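Local coordinates for transcription regulator (Lactobacillus plantarum WCFS1, PDB 3CLK), which probably regulates transcription as a dimeric DNA-binding protein of the LacI type, its periplasmic-binding-protein-like part presumably sensing a small-molecule effector, at residues Val10-Ser16 with Asn37-Tyr45. Sequence-based numbering, arbitrary orientation.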
loop_
_atom_site.group_PDB
_atom_site.type_symbol
_atom_site.label_atom_id
_atom_site.label_comp_id
_atom_site.label_asym_id
_atom_site.label_seq_id
_atom_site.Cartn_x
_atom_site.Cartn_y
_atom_site.Cartn_z
ATOM N N VAL B 10 -14.891 20.432 -5.966
ATOM C CA VAL B 10 -13.765 19.493 -6.237
ATOM C C VAL B 10 -12.613 19.719 -5.263
ATOM O O VAL B 10 -12.059 20.816 -5.177
ATOM C CB VAL B 10 -13.220 19.669 -7.669
ATOM C CG1 VAL B 10 -12.157 18.617 -7.954
ATOM C CG2 VAL B 10 -14.354 19.570 -8.674
ATOM N N ILE B 11 -12.259 18.678 -4.521
ATOM C CA ILE B 11 -11.164 18.772 -3.570
ATOM C C ILE B 11 -9.947 18.069 -4.153
ATOM O O ILE B 11 -10.070 17.029 -4.797
ATOM C CB ILE B 11 -11.527 18.116 -2.217
ATOM C CG1 ILE B 11 -12.639 18.917 -1.534
ATOM C CG2 ILE B 11 -10.295 18.049 -1.322
ATOM C CD1 ILE B 11 -13.148 18.305 -0.240
ATOM N N ALA B 12 -8.773 18.646 -3.933
ATOM C CA ALA B 12 -7.538 18.064 -4.433
ATOM C C ALA B 12 -6.687 17.612 -3.259
ATOM O O ALA B 12 -6.444 18.378 -2.325
ATOM C CB ALA B 12 -6.773 19.090 -5.274
ATOM N N ALA B 13 -6.250 16.357 -3.306
ATOM C CA ALA B 13 -5.415 15.801 -2.256
ATOM C C ALA B 13 -4.008 15.619 -2.801
ATOM O O ALA B 13 -3.815 14.995 -3.843
ATOM C CB ALA B 13 -5.973 14.463 -1.786
ATOM N N VAL B 14 -3.035 16.183 -2.093
ATOM C CA VAL B 14 -1.638 16.089 -2.489
ATOM C C VAL B 14 -0.951 14.971 -1.708
ATOM O O VAL B 14 -0.953 14.963 -0.474
ATOM C CB VAL B 14 -0.895 17.409 -2.216
ATOM C CG1 VAL B 14 0.536 17.312 -2.728
ATOM C CG2 VAL B 14 -1.623 18.566 -2.884
ATOM N N VAL B 15 -0.379 14.021 -2.437
ATOM C CA VAL B 15 0.319 12.900 -1.823
ATOM C C VAL B 15 1.740 12.821 -2.374
ATOM O O VAL B 15 1.984 13.169 -3.532
ATOM C CB VAL B 15 -0.408 11.569 -2.109
ATOM C CG1 VAL B 15 -1.740 11.534 -1.380
ATOM C CG2 VAL B 15 -0.629 11.410 -3.602
ATOM N N SER B 16 2.675 12.368 -1.541
ATOM C CA SER B 16 4.073 12.251 -1.946
ATOM C C SER B 16 4.241 11.280 -3.112
ATOM O O SER B 16 4.428 10.078 -2.915
ATOM C CB SER B 16 4.926 11.784 -0.767
ATOM O OG SER B 16 4.523 10.496 -0.331
ATOM N N ASN B 37 -20.751 15.247 0.878
ATOM C CA ASN B 37 -20.969 16.675 0.679
ATOM C C ASN B 37 -21.193 16.884 -0.815
ATOM O O ASN B 37 -21.403 18.005 -1.274
ATOM C CB ASN B 37 -19.737 17.477 1.122
ATOM C CG ASN B 37 -19.585 17.540 2.629
ATOM O OD1 ASN B 37 -20.376 18.184 3.318
ATOM N ND2 ASN B 37 -18.563 16.870 3.151
ATOM N N GLY B 38 -21.135 15.789 -1.568
ATOM C CA GLY B 38 -21.327 15.859 -3.004
ATOM C C GLY B 38 -20.105 16.384 -3.738
ATOM O O GLY B 38 -20.168 16.672 -4.934
ATOM N N TYR B 39 -18.990 16.506 -3.022
ATOM C CA TYR B 39 -17.745 16.999 -3.607
ATOM C C TYR B 39 -17.050 15.937 -4.454
ATOM O O TYR B 39 -17.275 14.741 -4.274
ATOM C CB TYR B 39 -16.780 17.438 -2.506
ATOM C CG TYR B 39 -17.264 18.572 -1.633
ATOM C CD1 TYR B 39 -16.591 18.893 -0.457
ATOM C CD2 TYR B 39 -18.379 19.333 -1.982
ATOM C CE1 TYR B 39 -17.010 19.939 0.352
ATOM C CE2 TYR B 39 -18.809 20.385 -1.179
ATOM C CZ TYR B 39 -18.118 20.681 -0.011
ATOM O OH TYR B 39 -18.533 21.712 0.800
ATOM N N ASN B 40 -16.198 16.386 -5.372
ATOM C CA ASN B 40 -15.434 15.491 -6.235
ATOM C C ASN B 40 -14.012 15.462 -5.681
ATOM O O ASN B 40 -13.653 16.309 -4.864
ATOM C CB ASN B 40 -15.415 16.015 -7.675
ATOM C CG ASN B 40 -16.810 16.194 -8.251
ATOM O OD1 ASN B 40 -17.588 15.243 -8.336
ATOM N ND2 ASN B 40 -17.131 17.421 -8.654
ATOM N N LEU B 41 -13.198 14.508 -6.122
ATOM C CA LEU B 41 -11.830 14.413 -5.617
ATOM C C LEU B 41 -10.767 14.031 -6.640
ATOM O O LEU B 41 -10.897 13.026 -7.340
ATOM C CB LEU B 41 -11.772 13.405 -4.464
ATOM C CG LEU B 41 -10.379 13.046 -3.934
ATOM C CD1 LEU B 41 -9.791 14.233 -3.183
ATOM C CD2 LEU B 41 -10.474 11.832 -3.019
ATOM N N ILE B 42 -9.713 14.837 -6.722
ATOM C CA ILE B 42 -8.609 14.532 -7.622
ATOM C C ILE B 42 -7.358 14.437 -6.761
ATOM O O ILE B 42 -7.209 15.170 -5.779
ATOM C CB ILE B 42 -8.383 15.616 -8.711
ATOM C CG1 ILE B 42 -7.831 16.895 -8.086
ATOM C CG2 ILE B 42 -9.681 15.892 -9.445
ATOM C CD1 ILE B 42 -7.318 17.890 -9.114
ATOM N N ILE B 43 -6.464 13.529 -7.126
ATOM C CA ILE B 43 -5.235 13.332 -6.380
ATOM C C ILE B 43 -4.027 13.794 -7.187
ATOM O O ILE B 43 -3.722 13.239 -8.240
ATOM C CB ILE B 43 -5.067 11.843 -6.006
ATOM C CG1 ILE B 43 -6.274 11.383 -5.182
ATOM C CG2 ILE B 43 -3.774 11.639 -5.236
ATOM C CD1 ILE B 43 -6.299 9.894 -4.879
ATOM N N VAL B 44 -3.350 14.824 -6.697
ATOM C CA VAL B 44 -2.176 15.335 -7.386
ATOM C C VAL B 44 -0.944 14.625 -6.856
ATOM O O VAL B 44 -0.538 14.822 -5.709
ATOM C CB VAL B 44 -2.013 16.851 -7.187
ATOM C CG1 VAL B 44 -0.723 17.317 -7.831
ATOM C CG2 VAL B 44 -3.202 17.581 -7.792
ATOM N N TYR B 45 -0.354 13.799 -7.710
ATOM C CA TYR B 45 0.820 13.019 -7.359
ATOM C C TYR B 45 2.081 13.872 -7.366
ATOM O O TYR B 45 2.853 13.853 -6.409
ATOM C CB TYR B 45 0.956 11.848 -8.338
ATOM C CG TYR B 45 1.598 10.617 -7.748
ATOM C CD1 TYR B 45 2.984 10.506 -7.650
ATOM C CD2 TYR B 45 0.815 9.565 -7.277
ATOM C CE1 TYR B 45 3.577 9.371 -7.097
ATOM C CE2 TYR B 45 1.394 8.428 -6.721
ATOM C CZ TYR B 45 2.776 8.336 -6.634
ATOM O OH TYR B 45 3.353 7.209 -6.088
#
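Val10 divides its two methyl groups between Asn40 and Ile42. CG1, anti to the backbone N (chi1 -175°), reaches Ile42 CG2 at 4.0 Å, and the two side chains cross at about a right angle. CG2 lies against the side chain of Asn40, 3.5 Å from ND2. Cut back to an alanine, the residue would lack both methyls, which is likely to leave Ile42 CG2 less covered and the Asn40 amide freer to turn. Ile11 N donates an almost straight hydrogen bond of 2.8 Å to Asn40 O. The Ile11 side chain extends to Tyr39, where CD1 meets ring atom CD1 at 3.5 Å. Ile11 O accepts from Ile42 N, and Leu41 CD1 folds back over this same oxygen. Ala12 places CB 3.7 Å from Ile42 CG1. Ala13 bonds through both backbone groups, N to Ile42 O and O to Val44 N. Its small CB also touches Leu41 CD1. Val15 ends the pairing with a weak bond from N to Val44 O, 3.4 Å long. Its CG2 meets Ile43 CG2 at 3.6 Å.

The strands 11-15 and 41-44 run parallel, joined by helix 22-34 in a beta-alpha-beta crossover of the Rossmann-like sheet. Leu27 and Ile30 of that helix cover Ala13, Leu41 and Ile43, while Val248 and Ile251 of helix 240-256 pack on Ile11. On its other side strand 11-15 bonds to strand 68-72. Strand 41-44 is outermost within the chain, but Ile43 and Val44 pair antiparallel with a strand of the second subunit, continuing the sheet across the dimer.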